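Local coordinates for protein beta-galactosidase (Trichoderma reesei, PDB 3OG2) that probably hydrolyses terminal non-reducing beta-D-galactose residues of beta-D-galactosides, as a glycosylated, multidomain member of glycoside hydrolase family 35, at residues 515-519 / 529-533; 677-683 / 821-825; 739-745 / 776-782. All coordinates share one frame; numbering follows the deposited sequence. Where two conformers were deposited one is given.

Contact 1 (515-519 / 529-533)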
loop_
_atom_site.group_PDB
_atom_site.type_symbol
_atom_site.label_atom_id
_atom_site.label_comp_id
_atom_site.label_asym_id
_atom_site.label_seq_id
_atom_site.Cartn_x
_atom_site.Cartn_y
_atom_site.Cartn_z
ATOM N N SER A 515 -25.079 18.172 29.846
ATOM C CA SER A 515 -25.839 18.046 31.085
ATOM C C SER A 515 -25.707 16.653 31.642
ATOM O O SER A 515 -26.510 16.246 32.494
ATOM C CB SER A 515 -27.324 18.355 30.872
ATOM O OG SER A 515 -27.802 17.687 29.737
ATOM N N ASN A 516 -24.713 15.943 31.130
ATOM C CA ASN A 516 -24.588 14.548 31.558
ATOM C C ASN A 516 -23.467 14.395 32.541
ATOM O O ASN A 516 -23.517 13.619 33.481
ATOM C CB ASN A 516 -24.391 13.761 30.259
ATOM C CG ASN A 516 -24.114 12.355 30.661
ATOM O OD1 ASN A 516 -22.941 12.013 30.776
ATOM N ND2 ASN A 516 -25.228 11.659 30.887
ATOM N N VAL A 517 -22.389 15.092 32.424
ATOM C CA VAL A 517 -21.227 14.904 33.294
ATOM C C VAL A 517 -21.562 15.223 34.749
ATOM O O VAL A 517 -22.260 16.191 35.087
ATOM C CB VAL A 517 -20.054 15.752 32.723
ATOM C CG1 VAL A 517 -20.438 17.214 32.583
ATOM C CG2 VAL A 517 -18.831 15.578 33.629
ATOM N N THR A 518 -21.060 14.389 35.663
ATOM C CA THR A 518 -21.149 14.698 37.086
ATOM C C THR A 518 -19.757 14.860 37.659
ATOM O O THR A 518 -18.783 14.245 37.189
ATOM C CB THR A 518 -21.883 13.624 37.895
ATOM O OG1 THR A 518 -21.120 12.444 37.783
ATOM C CG2 THR A 518 -23.262 13.301 37.316
ATOM N N ILE A 519 -19.670 15.633 38.743
ATOM C CA ILE A 519 -18.384 16.007 39.258
ATOM C C ILE A 519 -18.434 15.900 40.762
ATOM O O ILE A 519 -19.322 16.477 41.376
ATOM C CB ILE A 519 -18.007 17.462 38.874
ATOM C CG1 ILE A 519 -18.023 17.762 37.390
ATOM C CG2 ILE A 519 -16.641 17.755 39.482
ATOM C CD1 ILE A 519 -18.138 19.201 37.021
ATOM N N LEU A 529 -14.749 12.822 37.741
ATOM C CA LEU A 529 -15.771 13.171 36.761
ATOM C C LEU A 529 -16.270 11.902 36.114
ATOM O O LEU A 529 -15.464 11.110 35.676
ATOM C CB LEU A 529 -15.193 14.081 35.653
ATOM C CG LEU A 529 -14.696 15.447 36.156
ATOM C CD1 LEU A 529 -13.196 15.332 36.544
ATOM C CD2 LEU A 529 -14.842 16.569 35.154
ATOM N N GLN A 530 -17.581 11.734 36.051
ATOM C CA GLN A 530 -18.210 10.620 35.381
ATOM C C GLN A 530 -19.058 11.153 34.225
ATOM O O GLN A 530 -19.707 12.203 34.354
ATOM C CB GLN A 530 -19.094 9.869 36.385
ATOM C CG GLN A 530 -19.296 8.423 36.022
ATOM C CD GLN A 530 -19.924 7.694 37.196
ATOM O OE1 GLN A 530 -21.110 7.905 37.324
ATOM N NE2 GLN A 530 -19.170 6.932 37.931
ATOM N N TRP A 531 -19.103 10.441 33.101
ATOM C CA TRP A 531 -19.911 10.930 32.011
ATOM C C TRP A 531 -20.277 9.719 31.163
ATOM O O TRP A 531 -19.526 8.723 31.181
ATOM C CB TRP A 531 -19.133 11.966 31.202
ATOM C CG TRP A 531 -17.729 11.508 30.787
ATOM C CD1 TRP A 531 -16.572 11.223 31.457
ATOM C CD2 TRP A 531 -17.334 11.263 29.431
ATOM N NE1 TRP A 531 -15.544 10.843 30.592
ATOM C CE2 TRP A 531 -15.949 10.850 29.349
ATOM C CE3 TRP A 531 -18.082 11.385 28.212
ATOM C CZ2 TRP A 531 -15.287 10.553 28.163
ATOM C CZ3 TRP A 531 -17.405 11.084 27.077
ATOM C CH2 TRP A 531 -16.082 10.695 27.041
ATOM N N THR A 532 -21.380 9.812 30.451
ATOM C CA THR A 532 -21.738 8.747 29.519
ATOM C C THR A 532 -21.619 9.284 28.106
ATOM O O THR A 532 -22.246 10.299 27.785
ATOM C CB THR A 532 -23.177 8.255 29.801
ATOM O OG1 THR A 532 -23.184 7.652 31.104
ATOM C CG2 THR A 532 -23.577 7.185 28.799
ATOM N N ALA A 533 -20.773 8.654 27.296
ATOM C CA ALA A 533 -20.490 9.206 25.971
ATOM C C ALA A 533 -21.726 9.165 25.084
ATOM O O ALA A 533 -22.554 8.246 25.099
ATOM C CB ALA A 533 -19.343 8.392 25.395
HETATM O O HOH W 1 -22.651 10.983 34.301
HETATM O O HOH W 2 -23.801 9.432 32.867
HETATM O O HOH W 3 -22.735 10.032 36.475
#

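Contact 2 (677-683 / 821-825)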
loop_
_atom_site.group_PDB
_atom_site.type_symbol
_atom_site.label_atom_id
_atom_site.label_comp_id
_atom_site.label_asym_id
_atom_site.label_seq_id
_atom_site.Cartn_x
_atom_site.Cartn_y
_atom_site.Cartn_z
ATOM N N ASP A 677 7.778 -11.889 -40.810
ATOM C CA ASP A 677 8.352 -11.903 -39.465
ATOM C C ASP A 677 9.883 -11.923 -39.542
ATOM O O ASP A 677 10.535 -12.369 -38.584
ATOM C CB ASP A 677 7.799 -13.079 -38.671
ATOM C CG ASP A 677 8.188 -14.450 -39.172
ATOM O OD1 ASP A 677 9.068 -14.524 -40.053
ATOM O OD2 ASP A 677 7.683 -15.485 -38.669
ATOM N N SER A 678 10.483 -11.466 -40.637
ATOM C CA SER A 678 11.923 -11.462 -40.815
ATOM C C SER A 678 12.597 -10.642 -39.725
ATOM O O SER A 678 13.794 -10.912 -39.457
ATOM C CB SER A 678 12.318 -10.925 -42.205
ATOM O OG SER A 678 11.918 -9.557 -42.328
ATOM N N ARG A 679 11.945 -9.702 -39.095
ATOM C CA ARG A 679 12.604 -8.905 -38.039
ATOM C C ARG A 679 12.539 -9.534 -36.674
ATOM O O ARG A 679 13.164 -9.069 -35.720
ATOM C CB ARG A 679 11.937 -7.518 -37.959
ATOM C CG ARG A 679 12.151 -6.718 -39.251
ATOM C CD ARG A 679 11.207 -5.543 -39.269
ATOM N NE ARG A 679 11.321 -4.691 -40.457
ATOM C CZ ARG A 679 10.639 -4.866 -41.580
ATOM N NH1 ARG A 679 9.814 -5.900 -41.718
ATOM N NH2 ARG A 679 10.798 -3.991 -42.555
ATOM N N TRP A 680 11.748 -10.608 -36.545
ATOM C CA TRP A 680 11.548 -11.190 -35.220
ATOM C C TRP A 680 12.822 -11.906 -34.740
ATOM O O TRP A 680 13.511 -12.579 -35.512
ATOM C CB TRP A 680 10.433 -12.246 -35.241
ATOM C CG TRP A 680 9.038 -11.676 -35.318
ATOM C CD1 TRP A 680 8.573 -10.645 -36.108
ATOM C CD2 TRP A 680 7.934 -12.137 -34.539
ATOM N NE1 TRP A 680 7.221 -10.461 -35.841
ATOM C CE2 TRP A 680 6.811 -11.358 -34.888
ATOM C CE3 TRP A 680 7.796 -13.146 -33.576
ATOM C CZ2 TRP A 680 5.553 -11.548 -34.301
ATOM C CZ3 TRP A 680 6.559 -13.333 -32.997
ATOM C CH2 TRP A 680 5.453 -12.544 -33.361
ATOM N N PRO A 681 13.079 -11.834 -33.448
ATOM C CA PRO A 681 14.145 -12.653 -32.848
ATOM C C PRO A 681 13.954 -14.133 -33.083
ATOM O O PRO A 681 12.836 -14.683 -32.988
ATOM C CB PRO A 681 14.007 -12.364 -31.331
ATOM C CG PRO A 681 13.473 -10.946 -31.342
ATOM C CD PRO A 681 12.425 -10.976 -32.434
ATOM N N LEU A 682 15.052 -14.826 -33.406
ATOM C CA LEU A 682 15.004 -16.263 -33.554
ATOM C C LEU A 682 15.058 -16.914 -32.195
ATOM O O LEU A 682 15.855 -16.532 -31.319
ATOM C CB LEU A 682 16.227 -16.752 -34.347
ATOM C CG LEU A 682 16.379 -16.144 -35.747
ATOM C CD1 LEU A 682 17.580 -16.825 -36.429
ATOM C CD2 LEU A 682 15.069 -16.284 -36.521
ATOM N N ALA A 683 14.231 -17.917 -31.962
ATOM C CA ALA A 683 14.285 -18.687 -30.704
ATOM C C ALA A 683 15.197 -19.868 -30.990
ATOM O O ALA A 683 14.665 -20.954 -31.249
ATOM C CB ALA A 683 12.902 -19.170 -30.262
ATOM N N TRP A 821 11.508 -21.900 -34.530
ATOM C CA TRP A 821 10.743 -20.898 -33.811
ATOM C C TRP A 821 11.316 -19.501 -33.874
ATOM O O TRP A 821 12.543 -19.306 -33.887
ATOM C CB TRP A 821 10.717 -21.296 -32.341
ATOM C CG TRP A 821 9.990 -22.570 -32.036
ATOM C CD1 TRP A 821 10.571 -23.826 -31.935
ATOM C CD2 TRP A 821 8.592 -22.722 -31.781
ATOM N NE1 TRP A 821 9.593 -24.750 -31.629
ATOM C CE2 TRP A 821 8.378 -24.117 -31.528
ATOM C CE3 TRP A 821 7.502 -21.820 -31.744
ATOM C CZ2 TRP A 821 7.121 -24.633 -31.235
ATOM C CZ3 TRP A 821 6.214 -22.346 -31.444
ATOM C CH2 TRP A 821 6.067 -23.743 -31.204
ATOM N N LYS A 822 10.435 -18.519 -33.795
ATOM C CA LYS A 822 10.767 -17.123 -33.531
ATOM C C LYS A 822 9.868 -16.685 -32.358
ATOM O O LYS A 822 8.839 -17.337 -32.056
ATOM C CB LYS A 822 10.463 -16.227 -34.731
ATOM C CG LYS A 822 11.212 -16.711 -35.969
ATOM C CD LYS A 822 11.120 -15.661 -37.064
ATOM C CE LYS A 822 11.773 -16.180 -38.358
ATOM N NZ LYS A 822 11.847 -15.065 -39.357
ATOM N N LEU A 823 10.289 -15.609 -31.667
ATOM C CA LEU A 823 9.460 -15.150 -30.531
ATOM C C LEU A 823 9.599 -13.659 -30.382
ATOM O O LEU A 823 10.558 -13.045 -30.853
ATOM C CB LEU A 823 9.812 -15.873 -29.226
ATOM C CG LEU A 823 10.976 -15.260 -28.396
ATOM C CD1 LEU A 823 10.986 -15.907 -27.016
ATOM C CD2 LEU A 823 12.344 -15.373 -29.078
ATOM N N THR A 824 8.629 -13.071 -29.671
ATOM C CA THR A 824 8.803 -11.705 -29.201
ATOM C C THR A 824 8.026 -11.486 -27.895
ATOM O O THR A 824 6.958 -12.050 -27.687
ATOM C CB THR A 824 8.335 -10.669 -30.232
ATOM O OG1 THR A 824 8.797 -9.376 -29.816
ATOM C CG2 THR A 824 6.803 -10.642 -30.396
ATOM N N GLY A 825 8.608 -10.584 -27.100
ATOM C CA GLY A 825 7.881 -9.863 -26.072
ATOM C C GLY A 825 7.938 -8.361 -26.454
ATOM O O GLY A 825 7.849 -8.015 -27.637
HETATM O O HOH W 4 13.795 -13.363 -38.140
HETATM O O HOH W 5 14.017 -22.758 -33.367
#

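Contact 3 (739-745 / 776-782)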
loop_
_atom_site.group_PDB
_atom_site.type_symbol
_atom_site.label_atom_id
_atom_site.label_comp_id
_atom_site.label_asym_id
_atom_site.label_seq_id
_atom_site.Cartn_x
_atom_site.Cartn_y
_atom_site.Cartn_z
ATOM N N ALA A 739 -3.563 -16.837 -20.049
ATOM C CA ALA A 739 -4.272 -17.565 -21.110
ATOM C C ALA A 739 -3.325 -17.700 -22.296
ATOM O O ALA A 739 -2.312 -16.992 -22.395
ATOM C CB ALA A 739 -5.496 -16.805 -21.605
ATOM N N SER A 740 -3.683 -18.557 -23.227
ATOM C CA SER A 740 -2.902 -18.678 -24.452
ATOM C C SER A 740 -3.845 -19.010 -25.615
ATOM O O SER A 740 -4.884 -19.664 -25.385
ATOM C CB SER A 740 -1.787 -19.694 -24.308
ATOM O OG SER A 740 -2.191 -20.992 -23.921
ATOM N N SER A 741 -3.515 -18.590 -26.801
ATOM C CA SER A 741 -4.332 -18.836 -27.986
ATOM C C SER A 741 -3.412 -19.283 -29.129
ATOM O O SER A 741 -2.261 -18.816 -29.213
ATOM C CB SER A 741 -5.051 -17.559 -28.410
ATOM O OG SER A 741 -5.977 -17.158 -27.415
ATOM N N VAL A 742 -3.937 -20.120 -30.015
ATOM C CA VAL A 742 -3.143 -20.755 -31.091
ATOM C C VAL A 742 -3.850 -20.627 -32.437
ATOM O O VAL A 742 -5.048 -20.945 -32.519
ATOM C CB VAL A 742 -2.923 -22.243 -30.786
ATOM C CG1 VAL A 742 -2.132 -22.949 -31.894
ATOM C CG2 VAL A 742 -2.248 -22.417 -29.404
ATOM N N TRP A 743 -3.125 -20.193 -33.450
ATOM C CA TRP A 743 -3.567 -20.216 -34.846
ATOM C C TRP A 743 -2.590 -21.022 -35.666
ATOM O O TRP A 743 -1.372 -21.031 -35.387
ATOM C CB TRP A 743 -3.558 -18.777 -35.398
ATOM C CG TRP A 743 -4.703 -17.950 -34.856
ATOM C CD1 TRP A 743 -5.891 -17.734 -35.507
ATOM C CD2 TRP A 743 -4.768 -17.247 -33.620
ATOM N NE1 TRP A 743 -6.683 -16.932 -34.715
ATOM C CE2 TRP A 743 -6.037 -16.607 -33.543
ATOM C CE3 TRP A 743 -3.871 -17.087 -32.559
ATOM C CZ2 TRP A 743 -6.442 -15.830 -32.453
ATOM C CZ3 TRP A 743 -4.279 -16.301 -31.457
ATOM C CH2 TRP A 743 -5.546 -15.694 -31.427
ATOM N N LEU A 744 -3.110 -21.646 -36.688
ATOM C CA LEU A 744 -2.342 -22.330 -37.737
ATOM C C LEU A 744 -2.541 -21.492 -38.989
ATOM O O LEU A 744 -3.664 -21.463 -39.514
ATOM C CB LEU A 744 -2.889 -23.744 -37.917
ATOM C CG LEU A 744 -2.233 -24.509 -39.069
ATOM C CD1 LEU A 744 -0.802 -24.871 -38.710
ATOM C CD2 LEU A 744 -3.078 -25.735 -39.405
ATOM N N ASN A 745 -1.501 -20.795 -39.475
ATOM C CA ASN A 745 -1.682 -19.772 -40.494
ATOM C C ASN A 745 -2.765 -18.816 -39.995
ATOM O O ASN A 745 -2.639 -18.287 -38.883
ATOM C CB ASN A 745 -2.006 -20.410 -41.868
ATOM C CG ASN A 745 -0.803 -21.156 -42.404
ATOM O OD1 ASN A 745 0.316 -21.173 -41.862
ATOM N ND2 ASN A 745 -1.031 -21.783 -43.546
ATOM N N TYR A 776 3.767 -24.476 -42.856
ATOM C CA TYR A 776 2.761 -23.845 -42.040
ATOM C C TYR A 776 3.394 -23.087 -40.883
ATOM O O TYR A 776 4.511 -23.429 -40.476
ATOM C CB TYR A 776 1.824 -24.945 -41.403
ATOM C CG TYR A 776 0.938 -25.509 -42.493
ATOM C CD1 TYR A 776 1.397 -26.585 -43.274
ATOM C CD2 TYR A 776 -0.323 -24.989 -42.737
ATOM C CE1 TYR A 776 0.588 -27.118 -44.277
ATOM C CE2 TYR A 776 -1.132 -25.493 -43.751
ATOM C CZ TYR A 776 -0.659 -26.562 -44.515
ATOM O OH TYR A 776 -1.419 -27.069 -45.522
ATOM N N ILE A 777 2.681 -22.097 -40.377
ATOM C CA ILE A 777 3.212 -21.329 -39.241
ATOM C C ILE A 777 2.192 -21.330 -38.101
ATOM O O ILE A 777 1.063 -20.860 -38.308
ATOM C CB ILE A 777 3.573 -19.865 -39.629
ATOM C CG1 ILE A 777 4.575 -19.858 -40.766
ATOM C CG2 ILE A 777 4.091 -19.148 -38.401
ATOM C CD1 ILE A 777 4.967 -18.445 -41.231
ATOM N N LEU A 778 2.601 -21.832 -36.964
ATOM C CA LEU A 778 1.787 -21.725 -35.754
ATOM C C LEU A 778 2.074 -20.404 -35.098
ATOM O O LEU A 778 3.219 -20.048 -34.880
ATOM C CB LEU A 778 2.176 -22.874 -34.817
ATOM C CG LEU A 778 1.680 -24.226 -35.242
ATOM C CD1 LEU A 778 2.477 -25.326 -34.532
ATOM C CD2 LEU A 778 0.188 -24.400 -34.943
ATOM N N THR A 779 1.039 -19.655 -34.762
ATOM C CA THR A 779 1.219 -18.453 -33.944
ATOM C C THR A 779 0.598 -18.759 -32.588
ATOM O O THR A 779 -0.567 -19.128 -32.506
ATOM C CB THR A 779 0.560 -17.193 -34.568
ATOM O OG1 THR A 779 1.214 -16.871 -35.797
ATOM C CG2 THR A 779 0.727 -15.995 -33.651
ATOM N N VAL A 780 1.426 -18.637 -31.536
ATOM C CA VAL A 780 0.995 -18.983 -30.190
ATOM C C VAL A 780 1.118 -17.706 -29.354
ATOM O O VAL A 780 2.215 -17.144 -29.275
ATOM C CB VAL A 780 1.900 -20.082 -29.596
ATOM C CG1 VAL A 780 1.459 -20.427 -28.162
ATOM C CG2 VAL A 780 1.865 -21.281 -30.502
ATOM N N VAL A 781 0.052 -17.209 -28.765
ATOM C CA VAL A 781 0.071 -16.038 -27.916
ATOM C C VAL A 781 -0.006 -16.554 -26.484
ATOM O O VAL A 781 -0.882 -17.375 -26.184
ATOM C CB VAL A 781 -1.138 -15.130 -28.223
ATOM C CG1 VAL A 781 -1.067 -13.856 -27.343
ATOM C CG2 VAL A 781 -1.167 -14.765 -29.705
ATOM N N VAL A 782 0.896 -16.114 -25.620
ATOM C CA VAL A 782 0.937 -16.583 -24.245
ATOM C C VAL A 782 0.969 -15.336 -23.348
ATOM O O VAL A 782 1.957 -14.605 -23.381
ATOM C CB VAL A 782 2.177 -17.462 -23.937
ATOM C CG1 VAL A 782 2.116 -17.935 -22.485
ATOM C CG2 VAL A 782 2.241 -18.639 -24.918
HETATM O O HOH W 6 -0.069 -18.267 -37.802
#

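Contact 1 (515-519 / 529-533)
Three groups grip Q530 O: T518 N donates a hydrogen bond of 2.9 Å in the carbonyl plane, V517 CA makes a CA-H...O contact at 3.3 Å, and a water that also donates to N516 O adds a weak bond. Q530 N returns a bond to T518 O at 3.0 Å, completing an antiparallel hydrogen-bonded pair; I519 and L529 form the adjoining non-hydrogen-bonded pair. At N516 the chain is still loop, and a side chain replaces the backbone as acceptor. With CG anti to the backbone N (chi1 174°), N516 OD1 takes T532 N at 2.7 Å in an almost straight bond (177° at the hydrogen). T518 OG1 lies 3.6 Å from Q530 CB, and another water joins this hydroxyl to Q530 OE1, while Q530 NE2 turns to E494. On the other face I519 and L529 run side by side, CG1 of I519 meeting CD2 of L529 at 4.1 Å. The two segments belong to a beta hairpin at the margin of an antiparallel sheet: strand 518-521 is outermost within the chain, strand 527-532 pairs inward with strand 492-497, and V517, I519 and L529 pack on V540 of strand 538-542.

Contact 2 (677-683 / 821-825)
D677 receives the tip of K822 where a type I beta turn, D677 to W680, lies against strand 820-824 of an all-beta domain, probably a jelly roll like its galactose-binding-domain relatives. The extended K822 chain brings NZ to 2.9 Å from D677 OD1, a salt bridge entered from above the carboxylate plane (57° out of it). The two side chains cross at about a right angle, and D677 OD2 is engaged by R716 and R718, so the carboxylate is probably held as an anion among three positive charges. K822 NZ also bonds D677 O at 3.1 Å; W680 N closes the turn on the same oxygen from the opposite face of its plane. A water accepts from K822 NZ next to S678 O and W680 O, giving the ammonium a third partner. D677 CB lies over one face of the W680 indole, near the rim at CD1; T824 CG2 lies over the opposite face of the six-membered ring, a CH-pi contact 3.9 Å from that ring's centroid. W680 NE1 is turned to Y675 OH. P681 O then takes L823 N at 3.0 Å, and L682, bridged with K822 through the backbone, lays CD2 alongside the lysine stem, 3.8 Å from CE. A683 N bonds W821 O at 2.9 Å, well above the carbonyl plane (43° out of it), while A683 CB packs on L823 CD2 and on W821 CB. At this end one water ties the two backbones, donating to A683 O and accepting from W821 N, each 2.9 Å away.

Contact 3 (739-745 / 776-782)
W743 runs its side chain beside T779 and on toward V781. Its CB stands 4.2 Å from T779 O; beyond CG, held anti to the carbonyl carbon (chi1 -74°), the six-membered ring passes with CE3 3.9 Å from the same oxygen, which sits at the ring edge near its plane. CZ3, farther out, meets V781 CG2, and F748 meets the indole from outside the pair. The backbones of W743 and T779 exchange two hydrogen bonds, as do those of S741 and V781. These strands are interior neighbours in a five-stranded antiparallel sheet of an all-beta domain, strand 740-744 leading on to 747-752 and strand 775-782 pairing with 713-720. On the face bearing V742, L744, L778 and V780 the contacts are apolar: L744 CD1 touches L778 CD2 at 3.9 Å and Y776 CB at 3.8 Å, and from strand 726-733 L730 packs on V742 and V780, and L728 on L778. At the strand end N745 N bonds I777 O, and N745 OD1 accepts I777 N at 2.9 Å, nearly along the C=O axis, so the side-chain amide does the work of a strand carbonyl. The amide approaches the Y776 ring obliquely, its plane about 15° from that of the ring, with N745 ND2 3.4 Å from Y776 CD2. Truncation of N745 to an alanine would probably leave I777 N without this acceptor and open a gap beside the Y776 ring. A water takes a bond from T779 OG1 and donates to I777 O and to N745 O, the latter at 2.8 Å.

How the contacts relate
Contacts 2 and 3 share one five-stranded sheet: contact 3 pairs two interior strands, while 821-825 lies on one of the two edge strands, met there by the loop 677-683. Their centres lie about 14 Å apart, contact 3 nested in the chain excursion that contact 2 closes. Contact 1, in another domain, is centred about 79 Å from the centre of contact 2 and about 76 Å from that of contact 3, across the chain's centre. Contacts 1 and 2 occupy sheet margins, but contact 1 is a local, partly buried hairpin of backbone pairs and an asparagine acceptor, whereas contact 2 is a buried long-range junction with a salt bridge and a CH-pi contact. Contact 3, also buried, relies on aliphatic packing and a backbone ladder that an asparagine side chain ends.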